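Local coordinates for carbohydrate-binding protein (PDB 6N1B) that binds the blood group B trisaccharide and probably deacetylates N-acetylgalactosamine of the A antigen, at residues A[137-150]-A[196-208]. Numbering follows the deposited sequence.
Sequences NWADDQGGGVGAEV and IASPDRYDMLSPT. With FUC (alpha-L-fucopyranose), chain B; GLA (alpha-D-galactopyranose), chain C.
Val150 meets Met204 and Pro207 at the apolar centre. Its CG2 lies 4.0 Å from Met204 SD and touches the Pro207 ring. The Met204 chain bends at its end (chi3 -80°), which lays CE over the backbone at Ala148 and Glu149. Alongside, strands 148-150 and 196-198 pair antiparallel. Ala148 and Ser198 exchange two backbone hydrogen bonds, and so do Val150 and Ile196. Gly147 CA makes a CA-H...O contact with Ser198 O. Asn137 ND2 gives a bent bond to Met204 O, 2.9 Å long, from above the carbonyl plane. Two waters bridge Asn137 to Arg201 O, one accepting from ND2, one donating to OD1.

Arg201 NH1 donates to Asp141 O at 2.8 Å, in the guanidinium plane. Gly143 CA lies over one guanidinium face and Tyr202 CE2 over the other, both toward the rim, while NE pairs with Asp227. The Tyr202 ring is sandwiched between Arg201 CB and C6 of the alpha-galactose. Its OH donates to Asp141 OD1, 2.6 Å away, on the anti lone pair. The same OD1 accepts from fucose O2, and OD2 bonds His117. Sheet pairing joins the strands; Arg201 and Tyr202 join the loops, and Asp141 OD1 couples them to the glycan pocket.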
ATOM      1  N   ASN A 137      -9.250  -0.988  -3.783  1.00  7.71           N
ATOM      2  CA  ASN A 137      -9.784  -0.813  -5.142  1.00  8.90           C
ATOM      3  C   ASN A 137     -10.469  -2.067  -5.584  1.00  8.18           C
ATOM      4  O   ASN A 137      -9.881  -3.154  -5.456  1.00  9.59           O
ATOM      5  CB  ASN A 137      -8.640  -0.403  -6.056  1.00 10.01           C
ATOM      6  CG  ASN A 137      -9.092  -0.055  -7.423  1.00  9.84           C
ATOM      7  OD1 ASN A 137      -9.605  -0.961  -8.122  1.00 11.44           O
ATOM      8  ND2 ASN A 137      -8.899   1.195  -7.880  1.00 10.22           N
ATOM      9  N   TRP A 138     -11.661  -1.966  -6.061  1.00  8.56           N
ATOM     10  CA  TRP A 138     -12.424  -3.025  -6.630  1.00  9.26           C
ATOM     11  C   TRP A 138     -12.624  -2.773  -8.124  1.00  9.51           C
ATOM     12  O   TRP A 138     -13.043  -1.648  -8.489  1.00 10.33           O
ATOM     13  CB  TRP A 138     -13.826  -3.187  -5.992  1.00  8.92           C
ATOM     14  CG  TRP A 138     -14.824  -4.060  -6.674  1.00 10.26           C
ATOM     15  CD1 TRP A 138     -14.938  -5.444  -6.490  1.00 10.55           C
ATOM     16  CD2 TRP A 138     -15.825  -3.678  -7.623  1.00 11.01           C
ATOM     17  NE1 TRP A 138     -15.993  -5.900  -7.246  1.00 11.95           N
ATOM     18  CE2 TRP A 138     -16.564  -4.842  -7.933  1.00 11.91           C
ATOM     19  CE3 TRP A 138     -16.243  -2.464  -8.138  1.00 10.98           C
ATOM     20  CZ2 TRP A 138     -17.677  -4.810  -8.722  1.00 12.54           C
ATOM     21  CZ3 TRP A 138     -17.338  -2.414  -9.001  1.00 12.72           C
ATOM     22  CH2 TRP A 138     -18.036  -3.588  -9.314  1.00 14.46           C
ATOM     23  N   ALA A 139     -12.407  -3.771  -8.984  1.00  9.90           N
ATOM     24  CA  ALA A 139     -12.586  -3.554 -10.436  1.00 11.37           C
ATOM     25  C   ALA A 139     -13.487  -4.646 -11.008  1.00  9.91           C
ATOM     26  O   ALA A 139     -13.342  -5.836 -10.671  1.00 11.15           O
ATOM     27  CB  ALA A 139     -11.239  -3.643 -11.130  1.00 13.91           C
ATOM     28  N   ASP A 140     -14.355  -4.232 -11.904  1.00 11.50           N
ATOM     29  CA  ASP A 140     -14.938  -5.084 -12.911  1.00 12.76           C
ATOM     30  C   ASP A 140     -13.973  -5.124 -14.082  1.00 11.93           C
ATOM     31  O   ASP A 140     -13.838  -4.139 -14.766  1.00 12.37           O
ATOM     32  CB  ASP A 140     -16.296  -4.482 -13.352  1.00 11.83           C
ATOM     33  CG  ASP A 140     -17.034  -5.263 -14.466  1.00 13.26           C
ATOM     34  OD1 ASP A 140     -16.422  -6.215 -14.973  1.00 13.17           O
ATOM     35  OD2 ASP A 140     -18.217  -4.866 -14.749  1.00 14.28           O
ATOM     36  N   ASP A 141     -13.249  -6.232 -14.236  1.00 12.51           N
ATOM     37  CA  ASP A 141     -12.245  -6.228 -15.251  1.00 12.79           C
ATOM     38  C   ASP A 141     -12.750  -6.403 -16.666  1.00 11.82           C
ATOM     39  O   ASP A 141     -11.962  -6.376 -17.617  1.00 12.68           O
ATOM     40  CB  ASP A 141     -11.198  -7.282 -14.947  1.00 11.63           C
ATOM     41  CG  ASP A 141     -10.413  -6.983 -13.664  1.00 11.63           C
ATOM     42  OD1 ASP A 141      -9.558  -6.042 -13.654  1.00 13.04           O
ATOM     43  OD2 ASP A 141     -10.726  -7.652 -12.626  1.00 13.77           O
ATOM     44  N   GLN A 142     -14.049  -6.660 -16.825  1.00 13.04           N
ATOM     45  CA  GLN A 142     -14.597  -6.816 -18.181  1.00 14.59           C
ATOM     46  C   GLN A 142     -14.665  -5.518 -18.936  1.00 13.81           C
ATOM     47  O   GLN A 142     -15.280  -4.540 -18.457  1.00 15.11           O
ATOM     48  CB  GLN A 142     -15.993  -7.436 -18.086  1.00 16.48           C
ATOM     49  CG  GLN A 142     -16.610  -7.752 -19.447  1.00 19.71           C
ATOM     50  CD  GLN A 142     -17.764  -8.687 -19.401  1.00 29.59           C
ATOM     51  OE1 GLN A 142     -18.760  -8.428 -20.025  1.00 45.64           O
ATOM     52  NE2 GLN A 142     -17.622  -9.818 -18.720  1.00 28.08           N
ATOM     53  N   GLY A 143     -14.057  -5.422 -20.077  1.00 15.16           N
ATOM     54  CA  GLY A 143     -14.204  -4.297 -20.927  1.00 17.20           C
ATOM     55  C   GLY A 143     -15.667  -4.055 -21.285  1.00 17.89           C
ATOM     56  O   GLY A 143     -16.460  -4.979 -21.533  1.00 19.49           O
ATOM     57  N   GLY A 144     -16.028  -2.786 -21.150  1.00 16.59           N
ATOM     58  CA  GLY A 144     -17.436  -2.365 -21.321  1.00 19.17           C
ATOM     59  C   GLY A 144     -18.351  -2.630 -20.097  1.00 17.58           C
ATOM     60  O   GLY A 144     -19.574  -2.440 -20.147  1.00 19.33           O
ATOM     61  N   GLY A 145     -17.715  -3.156 -19.029  1.00 16.08           N
ATOM     62  CA  GLY A 145     -18.332  -3.312 -17.718  1.00 14.88           C
ATOM     63  C   GLY A 145     -18.545  -2.000 -16.963  1.00 16.14           C
ATOM     64  O   GLY A 145     -18.566  -0.910 -17.537  1.00 16.75           O
ATOM     65  N   VAL A 146     -18.748  -2.129 -15.652  1.00 14.16           N
ATOM     66  CA  VAL A 146     -19.119  -1.007 -14.825  1.00 13.96           C
ATOM     67  C   VAL A 146     -17.964  -0.105 -14.339  1.00 12.91           C
ATOM     68  O   VAL A 146     -18.166   0.929 -13.702  1.00 15.81           O
ATOM     69  CB  VAL A 146     -20.014  -1.444 -13.638  1.00 14.78           C
ATOM     70  CG1 VAL A 146     -21.264  -2.189 -14.086  1.00 18.40           C
ATOM     71  CG2 VAL A 146     -19.235  -2.227 -12.560  1.00 15.55           C
ATOM     72  N   GLY A 147     -16.726  -0.500 -14.597  1.00 12.49           N
ATOM     73  CA  GLY A 147     -15.569   0.226 -14.152  1.00 11.39           C
ATOM     74  C   GLY A 147     -15.000  -0.261 -12.841  1.00 11.54           C
ATOM     75  O   GLY A 147     -14.782  -1.436 -12.644  1.00 12.83           O
ATOM     76  N   ALA A 148     -14.728   0.685 -11.937  1.00  9.96           N
ATOM     77  CA  ALA A 148     -14.088   0.355 -10.671  1.00 10.30           C
ATOM     78  C   ALA A 148     -14.569   1.275  -9.571  1.00  8.96           C
ATOM     79  O   ALA A 148     -15.257   2.304  -9.816  1.00  9.86           O
ATOM     80  CB  ALA A 148     -12.574   0.474 -10.782  1.00 11.26           C
ATOM     81  N   GLU A 149     -14.191   0.938  -8.341  1.00  9.20           N
ATOM     82  CA  GLU A 149     -14.530   1.727  -7.197  1.00  8.70           C
ATOM     83  C   GLU A 149     -13.348   1.709  -6.199  1.00  8.99           C
ATOM     84  O   GLU A 149     -12.596   0.743  -6.120  1.00 10.12           O
ATOM     85  CB  GLU A 149     -15.747   1.176  -6.433  1.00  9.88           C
ATOM     86  CG  GLU A 149     -17.047   1.264  -7.215  1.00  9.86           C
ATOM     87  CD  GLU A 149     -18.263   0.793  -6.462  1.00 11.42           C
ATOM     88  OE1 GLU A 149     -18.171   0.402  -5.273  1.00 12.01           O
ATOM     89  OE2 GLU A 149     -19.363   0.848  -7.031  1.00 16.18           O
ATOM     90  N   VAL A 150     -13.209   2.801  -5.452  1.00  8.76           N
ATOM     91  CA  VAL A 150     -12.481   2.781  -4.161  1.00  8.81           C
ATOM     92  C   VAL A 150     -13.482   2.543  -3.076  1.00  8.04           C
ATOM     93  O   VAL A 150     -14.467   3.300  -3.002  1.00  9.36           O
ATOM     94  CB  VAL A 150     -11.621   4.067  -3.947  1.00  9.45           C
ATOM     95  CG1 VAL A 150     -11.007   4.035  -2.569  1.00 10.35           C
ATOM     96  CG2 VAL A 150     -10.581   4.216  -5.037  1.00 11.47           C
ATOM     97  N   ILE A 196     -15.402   6.214  -3.985  1.00  9.66           N
ATOM     98  CA  ILE A 196     -15.271   6.791  -5.331  1.00 10.00           C
ATOM     99  C   ILE A 196     -15.680   5.749  -6.299  1.00 11.46           C
ATOM    100  O   ILE A 196     -15.315   4.570  -6.127  1.00 10.61           O
ATOM    101  CB  ILE A 196     -13.815   7.304  -5.639  1.00 10.91           C
ATOM    102  CG1 ILE A 196     -13.238   8.114  -4.480  1.00 12.41           C
ATOM    103  CG2 ILE A 196     -13.767   8.111  -6.882  1.00 12.46           C
ATOM    104  CD1 ILE A 196     -11.789   8.349  -4.608  1.00 12.76           C
ATOM    105  N   ALA A 197     -16.377   6.165  -7.398  1.00 11.38           N
ATOM    106  CA  ALA A 197     -16.648   5.251  -8.512  1.00 11.35           C
ATOM    107  C   ALA A 197     -16.133   5.884  -9.795  1.00 10.84           C
ATOM    108  O   ALA A 197     -16.191   7.132  -9.966  1.00 14.30           O
ATOM    109  CB  ALA A 197     -18.091   4.913  -8.635  1.00 12.50           C
ATOM    110  N   SER A 198     -15.697   5.044 -10.742  1.00 10.59           N
ATOM    111  CA  SER A 198     -15.346   5.530 -12.083  1.00 11.30           C
ATOM    112  C   SER A 198     -15.826   4.551 -13.083  1.00 10.48           C
ATOM    113  O   SER A 198     -15.764   3.358 -12.916  1.00 11.83           O
ATOM    114  CB  SER A 198     -13.791   5.617 -12.223  1.00 13.60           C
ATOM    115  OG  SER A 198     -13.487   5.966 -13.573  1.00 13.53           O
ATOM    116  N   PRO A 199     -16.231   5.048 -14.288  1.00 12.91           N
ATOM    117  CA  PRO A 199     -16.635   4.146 -15.329  1.00 13.51           C
ATOM    118  C   PRO A 199     -15.444   3.442 -16.041  1.00 12.43           C
ATOM    119  O   PRO A 199     -15.674   2.442 -16.731  1.00 13.95           O
ATOM    120  CB  PRO A 199     -17.335   5.040 -16.331  1.00 15.77           C
ATOM    121  CG  PRO A 199     -16.722   6.366 -16.178  1.00 16.08           C
ATOM    122  CD  PRO A 199     -16.457   6.479 -14.653  1.00 14.69           C
ATOM    123  N   ASP A 200     -14.235   3.946 -15.858  1.00 12.46           N
ATOM    124  CA  ASP A 200     -13.035   3.286 -16.434  1.00 13.23           C
ATOM    125  C   ASP A 200     -12.537   2.290 -15.403  1.00 11.99           C
ATOM    126  O   ASP A 200     -12.782   2.450 -14.179  1.00 11.73           O
ATOM    127  CB  ASP A 200     -11.980   4.355 -16.809  1.00 13.99           C
ATOM    128  CG  ASP A 200     -12.348   5.061 -18.132  1.00 19.46           C
ATOM    129  OD1 ASP A 200     -13.099   4.479 -18.931  1.00 21.94           O
ATOM    130  OD2 ASP A 200     -12.014   6.155 -18.272  1.00 28.83           O
ATOM    131  N   ARG A 201     -11.809   1.326 -15.869  1.00 10.63           N
ATOM    132  CA  ARG A 201     -11.407   0.201 -14.937  1.00 10.06           C
ATOM    133  C   ARG A 201     -10.171   0.489 -14.101  1.00 10.11           C
ATOM    134  O   ARG A 201     -10.111  -0.004 -12.978  1.00 10.26           O
ATOM    135  CB  ARG A 201     -11.070  -1.043 -15.747  1.00 11.25           C
ATOM    136  CG  ARG A 201     -12.344  -1.691 -16.343  1.00 10.78           C
ATOM    137  CD  ARG A 201     -12.025  -2.884 -17.257  1.00 12.66           C
ATOM    138  NE  ARG A 201     -11.407  -2.346 -18.505  1.00 12.88           N
ATOM    139  CZ  ARG A 201     -10.835  -3.096 -19.421  1.00 14.56           C
ATOM    140  NH1 ARG A 201     -10.869  -4.409 -19.340  1.00 15.34           N
ATOM    141  NH2 ARG A 201     -10.319  -2.487 -20.491  1.00 19.89           N
ATOM    142  N   TYR A 202      -9.216   1.359 -14.545  1.00  8.89           N
ATOM    143  CA  TYR A 202      -7.893   1.373 -14.009  1.00  9.20           C
ATOM    144  C   TYR A 202      -7.367   2.757 -13.787  1.00  8.44           C
ATOM    145  O   TYR A 202      -6.162   3.042 -13.823  1.00  9.25           O
ATOM    146  CB  TYR A 202      -6.924   0.533 -14.863  1.00  9.65           C
ATOM    147  CG  TYR A 202      -7.437  -0.892 -15.095  1.00  9.60           C
ATOM    148  CD1 TYR A 202      -7.734  -1.762 -14.009  1.00 10.39           C
ATOM    149  CD2 TYR A 202      -7.550  -1.387 -16.354  1.00 11.28           C
ATOM    150  CE1 TYR A 202      -8.201  -3.010 -14.229  1.00 11.15           C
ATOM    151  CE2 TYR A 202      -8.046  -2.659 -16.556  1.00 11.52           C
ATOM    152  CZ  TYR A 202      -8.397  -3.487 -15.545  1.00 10.57           C
ATOM    153  OH  TYR A 202      -8.930  -4.725 -15.783  1.00 12.42           O
ATOM    154  N   ASP A 203      -8.264   3.698 -13.426  1.00  9.06           N
ATOM    155  CA  ASP A 203      -7.849   5.103 -13.305  1.00  9.24           C
ATOM    156  C   ASP A 203      -7.739   5.613 -11.903  1.00  8.16           C
ATOM    157  O   ASP A 203      -7.507   6.792 -11.745  1.00 10.02           O
ATOM    158  CB  ASP A 203      -8.737   6.021 -14.155  1.00  9.62           C
ATOM    159  CG  ASP A 203     -10.158   6.244 -13.702  1.00 12.81           C
ATOM    160  OD1 ASP A 203     -10.543   5.807 -12.581  1.00 12.01           O
ATOM    161  OD2 ASP A 203     -10.944   6.919 -14.431  1.00 17.57           O
ATOM    162  N   MET A 204      -7.761   4.700 -10.891  1.00  9.05           N
ATOM    163  CA  MET A 204      -7.621   5.079  -9.485  1.00 10.11           C
ATOM    164  C   MET A 204      -6.762   4.040  -8.738  1.00 10.04           C
ATOM    165  O   MET A 204      -7.146   3.530  -7.697  1.00  9.72           O
ATOM    166  CB  MET A 204      -9.056   5.179  -8.800  1.00 16.20           C
ATOM    167  CG  MET A 204     -10.016   5.878  -9.366  1.00 22.04           C
ATOM    168  SD  MET A 204     -11.531   5.905  -8.492  1.00 13.90           S
ATOM    169  CE  MET A 204     -12.388   4.387  -8.821  1.00 15.26           C
ATOM    170  N   LEU A 205      -5.652   3.598  -9.360  1.00  8.58           N
ATOM    171  CA  LEU A 205      -4.833   2.565  -8.771  1.00  7.61           C
ATOM    172  C   LEU A 205      -4.070   3.028  -7.552  1.00  8.24           C
ATOM    173  O   LEU A 205      -3.618   4.166  -7.433  1.00  8.67           O
ATOM    174  CB  LEU A 205      -3.867   1.950  -9.761  1.00  8.10           C
ATOM    175  CG  LEU A 205      -4.457   1.378 -11.086  1.00  9.31           C
ATOM    176  CD1 LEU A 205      -3.447   0.649 -11.843  1.00 10.14           C
ATOM    177  CD2 LEU A 205      -5.664   0.466 -10.776  1.00 10.37           C
ATOM    178  N   SER A 206      -3.869   2.068  -6.647  1.00  7.99           N
ATOM    179  CA  SER A 206      -3.051   2.311  -5.457  1.00  7.91           C
ATOM    180  C   SER A 206      -3.434   3.611  -4.663  1.00  7.45           C
ATOM    181  O   SER A 206      -2.553   4.432  -4.392  1.00  7.80           O
ATOM    182  CB  SER A 206      -1.550   2.325  -5.816  1.00  8.01           C
ATOM    183  OG  SER A 206      -0.707   2.439  -4.683  1.00  8.16           O
ATOM    184  N   PRO A 207      -4.723   3.695  -4.339  1.00  7.87           N
ATOM    185  CA  PRO A 207      -5.086   4.885  -3.493  1.00  8.26           C
ATOM    186  C   PRO A 207      -4.303   4.974  -2.217  1.00  8.32           C
ATOM    187  O   PRO A 207      -4.095   3.923  -1.552  1.00  9.29           O
ATOM    188  CB  PRO A 207      -6.599   4.608  -3.232  1.00  8.61           C
ATOM    189  CG  PRO A 207      -6.757   3.155  -3.295  1.00  9.62           C
ATOM    190  CD  PRO A 207      -5.840   2.749  -4.435  1.00  8.21           C
ATOM    191  N   THR A 208      -3.842   6.128  -1.838  1.00  7.06           N
ATOM    192  CA  THR A 208      -3.084   6.289  -0.609  1.00  7.38           C
ATOM    193  C   THR A 208      -3.612   7.531   0.051  1.00  7.13           C
ATOM    194  O   THR A 208      -3.706   8.601  -0.608  1.00  8.25           O
ATOM    195  CB  THR A 208      -1.566   6.232  -0.851  1.00  8.12           C
ATOM    196  OG1 THR A 208      -0.857   6.473   0.347  1.00  9.36           O
ATOM    197  CG2 THR A 208      -1.058   7.221  -1.861  1.00  9.26           C
TER
HETATM  198  C1  FUC B   2      -5.037  -8.709 -13.313  1.00 18.33           C
HETATM  199  C2  FUC B   2      -6.524  -8.388 -13.536  1.00 18.62           C
HETATM  200  C3  FUC B   2      -7.079  -9.245 -14.694  1.00 19.42           C
HETATM  201  C4  FUC B   2      -6.934 -10.713 -14.342  1.00 20.78           C
HETATM  202  C5  FUC B   2      -5.460 -11.019 -14.128  1.00 20.71           C
HETATM  203  C6  FUC B   2      -5.120 -12.469 -13.670  1.00 20.47           C
HETATM  204  O2  FUC B   2      -6.657  -6.985 -13.919  1.00 18.90           O
HETATM  205  O3  FUC B   2      -8.499  -8.983 -14.858  1.00 21.89           O
HETATM  206  O4  FUC B   2      -7.689 -10.989 -13.170  1.00 20.01           O
HETATM  207  O5  FUC B   2      -4.947 -10.128 -13.089  1.00 20.42           O
HETATM  208  C1  GLA C   3      -2.265  -5.520 -12.378  1.00 16.88           C
HETATM  209  C2  GLA C   3      -2.816  -5.118 -10.969  1.00 14.12           C
HETATM  210  C3  GLA C   3      -4.353  -5.147 -10.998  1.00 22.29           C
HETATM  211  C4  GLA C   3      -4.935  -4.263 -12.160  1.00 15.92           C
HETATM  212  C5  GLA C   3      -4.213  -4.599 -13.502  1.00 18.54           C
HETATM  213  C6  GLA C   3      -4.466  -3.586 -14.545  1.00 20.19           C
HETATM  214  O2  GLA C   3      -2.308  -6.136 -10.027  1.00 20.90           O
HETATM  215  O3  GLA C   3      -4.975  -4.775  -9.535  1.00 20.41           O
HETATM  216  O4  GLA C   3      -4.718  -2.960 -11.765  1.00 18.65           O
HETATM  217  O5  GLA C   3      -2.727  -4.522 -13.360  1.00 17.06           O
HETATM  218  O6  GLA C   3      -3.865  -3.939 -15.864  1.00 14.53           O
HETATM  219  O   HOH W   1      -9.032   2.058 -10.702  1.00  9.81           O
HETATM  220  O   HOH W   2      -8.886  -0.762 -10.735  1.00 10.95           O
HETATM  221  O   HOH W   3     -18.236   1.697 -17.216  1.00 22.51           O
HETATM  222  O   HOH W   4     -15.150  -0.247 -17.856  1.00 29.34           O